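Local atomic coordinates of uncharacterized protein Atu1872 (Agrobacterium tumefaciens, PDB entry 2QNT), a protein that is of unknown function but belongs to the glyoxalase/bleomycin resistance protein/dioxygenase family, whose members bind or transform small molecules. Residues Asn11-Val16 against Arg54-Thr59; Asp28-Lys33 against Leu78-Ala83; Gly39-Val42 against Phe48-His51; Gln90-His95 against Phe112-Pro117. All blocks are in the same frame, centred on the assembly; numbering follows the deposited sequence. Where two conformers were deposited one is given.

All four contacts lie within one glyoxalase-like chain built from two four-stranded sheets with the same strand order. Contacts 1 and 3 belong to the first sheet, with centres about 8 Å apart; strands 7-16 and 49-52 are neighbours in it. Contacts 2 and 4 involve the second sheet, with centres about 10 Å apart, packed against the end of helix 19-29 and against helix 85-92. Along the chain, contact 3 is nested within the loops closed by contacts 1 and 2, whose segments alternate, and contact 4 follows. Contact 2 touches contact 3 where Leu32 and Phe80 meet Phe48, joining the halves, and all four contacts reach the second subunit, contact 3 through Phe48 alone.

Contact 1: residues Asn11-Val16 against Arg54-Thr59; sequences NPIPFV and RSLEET
Phe15, on strand 11-16, lays its ring against Leu56 and Glu57 of helix 54-59. Leu56 reaches it with one branch: CD2 lies 3.4 Å from Phe15 CE1, a close apolar contact. The same methyl also meets Ile13, with Leu56 CD2 4.0 Å from Ile13 CG2, so a single branch bridges residues two apart on the strand, which point to the same side. Torsions explain the reach: Leu56 has CG anti to the backbone N (chi1 -172°), and its side chain crosses both strand partners at about a right angle. Phe15 instead places its ring beside its own backbone N, with chi1 at -66°. Further round the ring, Phe15 CE2 is 3.7 Å from Glu57 CG, so the aliphatic part of the glutamate does the touching. Its carboxylate is used elsewhere, with OE2 accepting hydrogen bonds from Gln68 and Tyr71. Glutamate therefore suits a buried site that needs methylene packing at one end and a polar anchor at the other, whereas leucine, isoleucine and phenylalanine supply purely apolar surface. In this glyoxalase-like fold, the helix packs on the strand that is outermost in the chain's first sheet and pairs antiparallel with a strand of the second subunit.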
# COMPACT_ATOMS: atom_id res chain seq x y z
N ASN A 11 0.49 0.66 7.55
CA ASN A 11 0.30 1.61 6.42
C ASN A 11 1.05 1.15 5.18
O ASN A 11 2.21 0.84 5.33
CB ASN A 11 0.91 3.00 6.72
CG ASN A 11 0.28 3.71 7.91
OD1 ASN A 11 -0.90 4.06 7.89
ND2 ASN A 11 1.09 3.98 8.93
N PRO A 12 0.50 1.32 3.99
CA PRO A 12 1.35 1.43 2.83
C PRO A 12 1.85 2.86 2.78
O PRO A 12 1.15 3.78 3.18
CB PRO A 12 0.40 1.21 1.67
CG PRO A 12 -0.88 1.75 2.12
CD PRO A 12 -0.91 1.59 3.64
N ILE A 13 3.05 3.05 2.21
CA ILE A 13 3.65 4.36 2.11
C ILE A 13 4.20 4.53 0.69
O ILE A 13 5.37 4.33 0.44
CB ILE A 13 4.74 4.60 3.16
CG1 ILE A 13 4.26 4.22 4.56
CG2 ILE A 13 5.17 6.07 3.10
CD1 ILE A 13 5.36 4.26 5.65
N PRO A 14 3.32 4.87 -0.28
CA PRO A 14 3.80 5.24 -1.61
C PRO A 14 4.74 6.42 -1.53
O PRO A 14 4.53 7.36 -0.75
CB PRO A 14 2.54 5.58 -2.38
CG PRO A 14 1.41 5.10 -1.54
CD PRO A 14 1.86 4.97 -0.16
N PHE A 15 5.77 6.39 -2.38
CA PHE A 15 6.73 7.49 -2.48
C PHE A 15 6.19 8.54 -3.43
O PHE A 15 5.59 8.24 -4.45
CB PHE A 15 8.04 7.01 -3.04
CG PHE A 15 8.81 6.02 -2.17
CD1 PHE A 15 8.31 5.54 -0.97
CD2 PHE A 15 10.00 5.50 -2.64
CE1 PHE A 15 9.03 4.59 -0.22
CE2 PHE A 15 10.71 4.55 -1.87
CZ PHE A 15 10.21 4.11 -0.69
N VAL A 16 6.38 9.80 -3.07
CA VAL A 16 5.90 10.93 -3.88
C VAL A 16 7.00 11.95 -4.09
O VAL A 16 7.89 12.11 -3.26
CB VAL A 16 4.62 11.59 -3.26
CG1 VAL A 16 3.54 10.51 -3.07
CG2 VAL A 16 4.92 12.31 -1.94
N ARG A 54 12.63 10.77 -1.88
CA ARG A 54 14.08 10.76 -1.71
C ARG A 54 14.48 10.62 -0.25
O ARG A 54 15.41 9.88 0.06
CB ARG A 54 14.73 11.98 -2.35
CG ARG A 54 14.42 12.05 -3.83
CD ARG A 54 15.40 12.77 -4.67
NE ARG A 54 16.69 12.09 -4.72
CZ ARG A 54 17.71 12.46 -5.49
NH1 ARG A 54 17.59 13.50 -6.30
NH2 ARG A 54 18.85 11.78 -5.45
N SER A 55 13.78 11.31 0.65
CA SER A 55 14.10 11.20 2.06
C SER A 55 13.84 9.81 2.59
O SER A 55 14.64 9.28 3.35
CB SER A 55 13.33 12.23 2.89
OG SER A 55 11.94 12.12 2.74
N LEU A 56 12.74 9.17 2.19
CA LEU A 56 12.50 7.81 2.66
C LEU A 56 13.46 6.81 2.01
O LEU A 56 13.94 5.90 2.69
CB LEU A 56 11.04 7.40 2.44
CG LEU A 56 10.63 6.08 3.08
CD1 LEU A 56 11.09 5.93 4.55
CD2 LEU A 56 9.12 5.92 2.94
N GLU A 57 13.79 6.97 0.72
CA GLU A 57 14.83 6.12 0.11
C GLU A 57 16.13 6.23 0.87
O GLU A 57 16.81 5.22 1.10
CB GLU A 57 15.08 6.47 -1.35
CG GLU A 57 14.01 6.08 -2.32
CD GLU A 57 14.43 6.35 -3.77
OE1 GLU A 57 15.48 5.79 -4.19
OE2 GLU A 57 13.68 7.09 -4.46
N GLU A 58 16.55 7.44 1.21
CA GLU A 58 17.81 7.59 1.96
C GLU A 58 17.72 6.92 3.31
O GLU A 58 18.66 6.28 3.77
CB GLU A 58 18.21 9.06 2.09
CG GLU A 58 18.52 9.73 0.75
CD GLU A 58 19.93 9.53 0.26
OE1 GLU A 58 20.74 8.92 0.98
OE2 GLU A 58 20.22 10.02 -0.86
N THR A 59 16.58 7.05 3.98
CA THR A 59 16.38 6.38 5.28
C THR A 59 16.52 4.87 5.17
O THR A 59 17.16 4.24 6.02
CB THR A 59 15.02 6.73 5.87
OG1 THR A 59 15.01 8.11 6.25
CG2 THR A 59 14.66 5.85 7.06

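Contact 2: residues Asp28-Lys33 against Leu78-Ala83; sequences DRLGLK and LYFEHA
This is a buried apolar contact between the turn that follows helix 19-29 and strand 76-82, an outermost strand of the second sheet within the chain. Two leucines of the turn converge on Phe80. Leu32 makes the nearer approach, its CD1 lying 3.8 Å from Phe80 CE1, and CD2 of Leu32 is 4.0 Å from that same ring carbon, so both branches approach one ring carbon from the same side. The two side chains cross at about a right angle. Leu30 comes over one face of the ring, with its CD2 4.4 Å from Phe80 CZ. Phe80 has CG anti to its carbonyl carbon (chi1 -63°), which sets the ring toward the turn. Between the leucines, Gly31 has left the helix with phi 75°, a conformation that glycine adopts readily. Phe48 also meets Phe80 edge-to-face, as does Phe9 of the second subunit, placing the ring in an aromatic cluster that spans the interface. One polar link lies beside the leucines: a water gives a hydrogen bond of 2.8 Å to Leu30 O and accepts a weak one from His82 NE2, at the edge of the imidazole and in its plane. Branched leucines and a flat phenylalanine thus supply the cohesion by dispersion and exclusion of water, while the bridging water satisfies the carbonyl of Leu30 in the turn without any direct polar bond between the segments.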
# COMPACT_ATOMS: atom_id res chain seq x y z
N ASP A 28 -7.83 17.33 -0.96
CA ASP A 28 -8.82 18.18 -1.71
C ASP A 28 -9.66 17.45 -2.73
O ASP A 28 -10.84 17.77 -2.94
CB ASP A 28 -8.19 19.34 -2.52
CG ASP A 28 -7.52 20.39 -1.67
OD1 ASP A 28 -7.52 20.26 -0.42
OD2 ASP A 28 -6.95 21.31 -2.30
N ARG A 29 -9.05 16.51 -3.45
CA ARG A 29 -9.76 15.83 -4.51
C ARG A 29 -10.37 14.56 -3.97
O ARG A 29 -11.54 14.33 -4.21
CB ARG A 29 -8.90 15.59 -5.77
CG ARG A 29 -8.41 16.84 -6.47
CD ARG A 29 -9.54 17.78 -6.83
NE ARG A 29 -9.12 18.88 -7.67
CZ ARG A 29 -9.89 19.92 -7.96
NH1 ARG A 29 -11.12 20.00 -7.48
NH2 ARG A 29 -9.42 20.87 -8.74
N LEU A 30 -9.60 13.74 -3.24
CA LEU A 30 -10.17 12.47 -2.76
C LEU A 30 -10.91 12.59 -1.44
O LEU A 30 -11.64 11.69 -1.09
CB LEU A 30 -9.11 11.37 -2.66
CG LEU A 30 -8.97 10.58 -3.95
CD1 LEU A 30 -8.60 11.51 -5.10
CD2 LEU A 30 -7.96 9.47 -3.75
N GLY A 31 -10.80 13.72 -0.75
CA GLY A 31 -11.53 13.91 0.49
C GLY A 31 -10.98 13.14 1.68
O GLY A 31 -11.70 12.85 2.63
N LEU A 32 -9.69 12.80 1.66
CA LEU A 32 -9.08 12.16 2.82
C LEU A 32 -8.82 13.20 3.89
O LEU A 32 -8.71 14.38 3.57
CB LEU A 32 -7.77 11.46 2.43
CG LEU A 32 -7.83 10.42 1.35
CD1 LEU A 32 -6.51 9.65 1.34
CD2 LEU A 32 -9.00 9.47 1.61
N LYS A 33 -8.78 12.76 5.14
CA LYS A 33 -8.56 13.63 6.30
C LYS A 33 -7.18 13.34 6.86
O LYS A 33 -6.82 12.18 7.07
CB LYS A 33 -9.61 13.35 7.37
CG LYS A 33 -11.01 13.52 6.87
CD LYS A 33 -11.29 14.95 6.44
CE LYS A 33 -12.66 15.07 5.78
NZ LYS A 33 -13.75 14.59 6.68
N LEU A 78 -3.82 1.05 -5.31
CA LEU A 78 -4.35 1.60 -4.05
C LEU A 78 -5.87 1.62 -4.11
O LEU A 78 -6.44 2.34 -4.95
CB LEU A 78 -3.79 2.99 -3.80
CG LEU A 78 -2.27 3.02 -3.71
CD1 LEU A 78 -1.73 4.46 -3.81
CD2 LEU A 78 -1.79 2.32 -2.45
N TYR A 79 -6.54 0.83 -3.26
CA TYR A 79 -7.96 0.56 -3.37
C TYR A 79 -8.71 1.27 -2.25
O TYR A 79 -8.50 1.01 -1.06
CB TYR A 79 -8.20 -0.97 -3.36
CG TYR A 79 -9.66 -1.34 -3.30
CD1 TYR A 79 -10.51 -1.09 -4.36
CD2 TYR A 79 -10.19 -1.91 -2.19
CE1 TYR A 79 -11.85 -1.36 -4.28
CE2 TYR A 79 -11.56 -2.22 -2.10
CZ TYR A 79 -12.36 -1.92 -3.15
OH TYR A 79 -13.73 -2.21 -3.14
N PHE A 80 -9.62 2.14 -2.68
CA PHE A 80 -10.50 2.95 -1.83
C PHE A 80 -11.95 2.64 -2.16
O PHE A 80 -12.28 2.24 -3.27
CB PHE A 80 -10.31 4.46 -2.10
CG PHE A 80 -8.93 5.02 -1.81
CD1 PHE A 80 -8.72 5.82 -0.72
CD2 PHE A 80 -7.87 4.85 -2.67
CE1 PHE A 80 -7.48 6.38 -0.43
CE2 PHE A 80 -6.65 5.44 -2.41
CZ PHE A 80 -6.45 6.18 -1.30
N GLU A 81 -12.82 2.88 -1.19
CA GLU A 81 -14.27 2.80 -1.37
C GLU A 81 -14.91 4.10 -0.95
O GLU A 81 -14.42 4.78 -0.07
CB GLU A 81 -14.88 1.63 -0.57
CG GLU A 81 -14.58 0.26 -1.18
CD GLU A 81 -15.05 -0.93 -0.38
OE1 GLU A 81 -15.81 -0.74 0.59
OE2 GLU A 81 -14.67 -2.09 -0.68
N HIS A 82 -16.03 4.42 -1.58
CA HIS A 82 -16.80 5.61 -1.28
C HIS A 82 -18.26 5.21 -1.16
O HIS A 82 -18.76 4.43 -1.96
CB HIS A 82 -16.61 6.67 -2.35
CG HIS A 82 -17.00 8.06 -1.95
ND1 HIS A 82 -18.31 8.47 -1.84
CD2 HIS A 82 -16.24 9.15 -1.70
CE1 HIS A 82 -18.34 9.75 -1.51
NE2 HIS A 82 -17.09 10.18 -1.41
N ALA A 83 -18.93 5.82 -0.21
CA ALA A 83 -20.35 5.62 0.00
C ALA A 83 -21.24 5.97 -1.18
O ALA A 83 -22.35 5.42 -1.33
CB ALA A 83 -20.80 6.41 1.24
O HOH W 1 -14.40 12.04 -1.29

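Contact 3: residues Gly39-Val42 against Phe48-His51; sequences GSFV and FAIH
Val42 and Ile50 form the tight part of this antiparallel hairpin, a hydrogen-bonded pair joined by two backbone bonds: Val42 N to Ile50 O at 3.0 Å, nearly straight at the hydrogen (169°), and Ile50 N to Val42 O, also 3.0 Å. On their side of the sheet, buried beneath helix 19-29, Val42 CB packs 3.8 Å from Ile50 CG1. That branch lies between the backbone N and the carbonyl carbon (chi1 52°), and the beta-branched residues fill this face well. The other side is looser toward solvent: Phe41 and His51 on the opposite face, with Ser40 beside them, are close together but partly exposed. The two rings, a non-hydrogen-bonded pair, meet obliquely, with Phe41 CD2 3.5 Å from His51 CD2, while Phe41 CE2 rests 3.8 Å from Ala49 CB, the small alanine leaving room. Ser40 O stands over one face of the imidazole, 3.2 Å above its plane. Backbone bonds thus tie the strands together and aliphatic packing fills the helix-covered face; on the Phe41 side, near a bound buffer molecule that may mark a pocket, side chains of the two segments meet by van der Waals contact, with CA-H...O contacts at the backbone.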
# COMPACT_ATOMS: atom_id res chain seq x y z
N GLY A 39 5.48 16.83 7.74
CA GLY A 39 6.26 17.52 6.73
C GLY A 39 6.51 16.58 5.57
O GLY A 39 5.79 16.59 4.59
N SER A 40 7.54 15.74 5.69
CA SER A 40 7.91 14.82 4.61
C SER A 40 7.04 13.57 4.58
O SER A 40 7.17 12.76 3.67
CB SER A 40 9.39 14.40 4.71
OG SER A 40 9.64 13.59 5.85
N PHE A 41 6.19 13.40 5.58
CA PHE A 41 5.36 12.19 5.75
C PHE A 41 4.02 12.65 6.22
O PHE A 41 3.93 13.46 7.13
CB PHE A 41 6.04 11.29 6.80
CG PHE A 41 5.33 9.98 7.15
CD1 PHE A 41 5.13 9.61 8.49
CD2 PHE A 41 4.90 9.11 6.17
CE1 PHE A 41 4.51 8.40 8.80
CE2 PHE A 41 4.32 7.89 6.49
CZ PHE A 41 4.10 7.53 7.80
N VAL A 42 2.96 12.12 5.62
CA VAL A 42 1.61 12.46 5.98
C VAL A 42 0.82 11.18 6.20
O VAL A 42 0.80 10.29 5.36
CB VAL A 42 0.93 13.34 4.88
CG1 VAL A 42 -0.51 13.70 5.30
CG2 VAL A 42 1.73 14.62 4.60
N PHE A 48 -4.09 5.26 5.24
CA PHE A 48 -3.29 5.59 4.09
C PHE A 48 -2.21 6.59 4.52
O PHE A 48 -2.38 7.33 5.48
CB PHE A 48 -4.20 6.23 3.02
CG PHE A 48 -3.53 6.46 1.70
CD1 PHE A 48 -3.33 7.76 1.22
CD2 PHE A 48 -3.01 5.41 0.97
CE1 PHE A 48 -2.70 8.00 0.03
CE2 PHE A 48 -2.37 5.65 -0.23
CZ PHE A 48 -2.20 6.95 -0.69
N ALA A 49 -1.09 6.56 3.82
CA ALA A 49 0.02 7.46 4.11
C ALA A 49 0.83 7.71 2.86
O ALA A 49 0.72 6.96 1.92
CB ALA A 49 0.92 6.89 5.19
N ILE A 50 1.57 8.83 2.84
CA ILE A 50 2.46 9.17 1.72
C ILE A 50 3.75 9.72 2.30
O ILE A 50 3.75 10.31 3.38
CB ILE A 50 1.82 10.23 0.78
CG1 ILE A 50 1.34 11.46 1.57
CG2 ILE A 50 0.67 9.65 -0.03
CD1 ILE A 50 0.74 12.64 0.73
N HIS A 51 4.85 9.57 1.57
CA HIS A 51 6.13 10.10 2.03
C HIS A 51 6.92 10.64 0.86
O HIS A 51 6.95 10.02 -0.20
CB HIS A 51 6.97 8.99 2.69
CG HIS A 51 8.04 9.44 3.67
ND1 HIS A 51 9.12 10.25 3.34
CD2 HIS A 51 8.19 9.13 4.98
CE1 HIS A 51 9.89 10.40 4.42
NE2 HIS A 51 9.33 9.75 5.43

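Contact 4: residues Gln90-His95 against Phe112-Pro117; sequences QDIAPH and FRFYDP
The two phenylalanine rings of strand 110-115 receive one methyl of Ile92 in different ways. Over one face of Phe114 sits Ile92 CG2, 4.2 Å above the ring plane and displaced toward the rim, its nearest ring atom being CZ. At the edge of Phe112, close to that ring's plane, the same Ile92 CG2 lies 4.0 Å from Phe112 CE1. A single branch of the isoleucine is thus shared between a face and an edge, and its side chain crosses each phenylalanine at about a right angle. The torsions account for the convergence. Ile92 holds CG2 anti to its backbone N, pointing it at the sheet, while both phenylalanines have CG between the backbone N and the carbonyl carbon, chi1 64° for Phe112 and 55° for Phe114. Residues two apart on a strand project from the same side, so both rings rise toward helix 85-92. Around them the core is completed by Leu98 on the neighbouring strand, by Val124 and by Phe89, whose ring meets Phe112 edge-to-face. Ile92 also packs against Met7 of the second subunit. On the far side of the strand, Arg113 is turned away and forms a salt bridge with Glu123. After Ile92 the chain tightens into a 3-10 turn, with His95 N bonded to Ile92 O at 2.9 Å. Ile92 suits its place because its branched, wholly apolar side chain offers a methyl to both rings. With no hydrogen bond between the segments, their association rests on dispersion and burial of apolar surface.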
# COMPACT_ATOMS: atom_id res chain seq x y z
N GLN A 90 -18.09 12.27 -10.05
CA GLN A 90 -18.43 13.60 -10.58
C GLN A 90 -17.44 14.60 -10.03
O GLN A 90 -17.01 15.53 -10.75
CB GLN A 90 -19.89 13.99 -10.21
CG GLN A 90 -20.31 15.46 -10.54
CD GLN A 90 -21.80 15.73 -10.38
OE1 GLN A 90 -22.21 16.87 -10.16
NE2 GLN A 90 -22.61 14.69 -10.48
N ASP A 91 -17.09 14.40 -8.75
CA ASP A 91 -16.25 15.37 -8.09
C ASP A 91 -14.75 15.21 -8.45
O ASP A 91 -14.08 16.24 -8.58
CB ASP A 91 -16.60 15.54 -6.58
CG ASP A 91 -15.83 14.63 -5.65
OD1 ASP A 91 -16.26 14.46 -4.48
OD2 ASP A 91 -14.79 14.12 -6.06
N ILE A 92 -14.28 13.98 -8.71
CA ILE A 92 -12.88 13.65 -8.94
C ILE A 92 -12.45 13.59 -10.42
O ILE A 92 -11.37 14.04 -10.77
CB ILE A 92 -12.50 12.30 -8.24
CG1 ILE A 92 -12.51 12.49 -6.73
CG2 ILE A 92 -11.12 11.79 -8.68
CD1 ILE A 92 -12.63 11.26 -5.89
N ALA A 93 -13.28 12.98 -11.26
CA ALA A 93 -12.87 12.65 -12.63
C ALA A 93 -12.30 13.81 -13.43
O ALA A 93 -11.29 13.64 -14.13
CB ALA A 93 -14.03 12.04 -13.40
N PRO A 94 -12.91 15.00 -13.35
CA PRO A 94 -12.33 16.09 -14.17
C PRO A 94 -10.90 16.50 -13.81
O PRO A 94 -10.23 17.19 -14.60
CB PRO A 94 -13.28 17.26 -13.91
CG PRO A 94 -14.53 16.60 -13.40
CD PRO A 94 -14.12 15.42 -12.65
N HIS A 95 -10.44 16.12 -12.62
CA HIS A 95 -9.15 16.60 -12.10
C HIS A 95 -8.04 15.59 -12.12
O HIS A 95 -6.96 15.81 -11.54
CB HIS A 95 -9.38 17.09 -10.69
CG HIS A 95 -10.56 18.00 -10.59
ND1 HIS A 95 -10.63 19.19 -11.28
CD2 HIS A 95 -11.73 17.87 -9.93
CE1 HIS A 95 -11.80 19.76 -11.03
NE2 HIS A 95 -12.48 18.98 -10.21
N PHE A 112 -14.13 3.21 -10.56
CA PHE A 112 -13.31 3.91 -11.54
C PHE A 112 -11.87 3.88 -11.09
O PHE A 112 -11.58 3.66 -9.92
CB PHE A 112 -13.81 5.34 -11.83
CG PHE A 112 -13.78 6.32 -10.68
CD1 PHE A 112 -12.88 7.38 -10.69
CD2 PHE A 112 -14.73 6.28 -9.69
CE1 PHE A 112 -12.90 8.35 -9.70
CE2 PHE A 112 -14.75 7.26 -8.70
CZ PHE A 112 -13.83 8.28 -8.71
N ARG A 113 -10.95 4.06 -12.04
CA ARG A 113 -9.52 3.93 -11.76
C ARG A 113 -8.78 5.07 -12.45
O ARG A 113 -9.20 5.54 -13.52
CB ARG A 113 -8.99 2.58 -12.21
CG ARG A 113 -9.68 1.41 -11.52
CD ARG A 113 -9.00 0.08 -11.80
NE ARG A 113 -9.65 -1.06 -11.13
CZ ARG A 113 -10.48 -1.91 -11.73
NH1 ARG A 113 -10.83 -1.79 -13.01
NH2 ARG A 113 -10.98 -2.95 -11.07
N PHE A 114 -7.71 5.55 -11.82
CA PHE A 114 -7.04 6.76 -12.25
C PHE A 114 -5.68 6.83 -11.63
O PHE A 114 -5.32 6.03 -10.78
CB PHE A 114 -7.86 8.00 -11.90
CG PHE A 114 -8.22 8.11 -10.44
CD1 PHE A 114 -7.46 8.88 -9.58
CD2 PHE A 114 -9.34 7.50 -9.94
CE1 PHE A 114 -7.79 9.00 -8.26
CE2 PHE A 114 -9.67 7.62 -8.60
CZ PHE A 114 -8.88 8.39 -7.77
N TYR A 115 -4.91 7.83 -12.03
CA TYR A 115 -3.56 8.03 -11.50
C TYR A 115 -3.53 9.15 -10.48
O TYR A 115 -4.23 10.15 -10.62
CB TYR A 115 -2.60 8.42 -12.62
CG TYR A 115 -2.43 7.36 -13.67
CD1 TYR A 115 -1.79 6.16 -13.39
CD2 TYR A 115 -2.98 7.52 -14.92
CE1 TYR A 115 -1.64 5.18 -14.37
CE2 TYR A 115 -2.86 6.55 -15.89
CZ TYR A 115 -2.19 5.38 -15.61
OH TYR A 115 -2.06 4.40 -16.58
N ASP A 116 -2.69 8.98 -9.46
CA ASP A 116 -2.34 10.10 -8.59
C ASP A 116 -1.27 10.97 -9.25
O ASP A 116 -0.83 10.66 -10.36
CB ASP A 116 -2.03 9.62 -7.17
CG ASP A 116 -0.62 9.23 -6.93
OD1 ASP A 116 0.20 9.16 -7.87
OD2 ASP A 116 -0.27 9.02 -5.73
N PRO A 117 -0.90 12.10 -8.64
CA PRO A 117 0.06 12.99 -9.26
C PRO A 117 1.41 12.36 -9.60
O PRO A 117 2.12 12.89 -10.46
CB PRO A 117 0.21 14.11 -8.23
CG PRO A 117 -1.15 14.14 -7.57
CD PRO A 117 -1.49 12.69 -7.42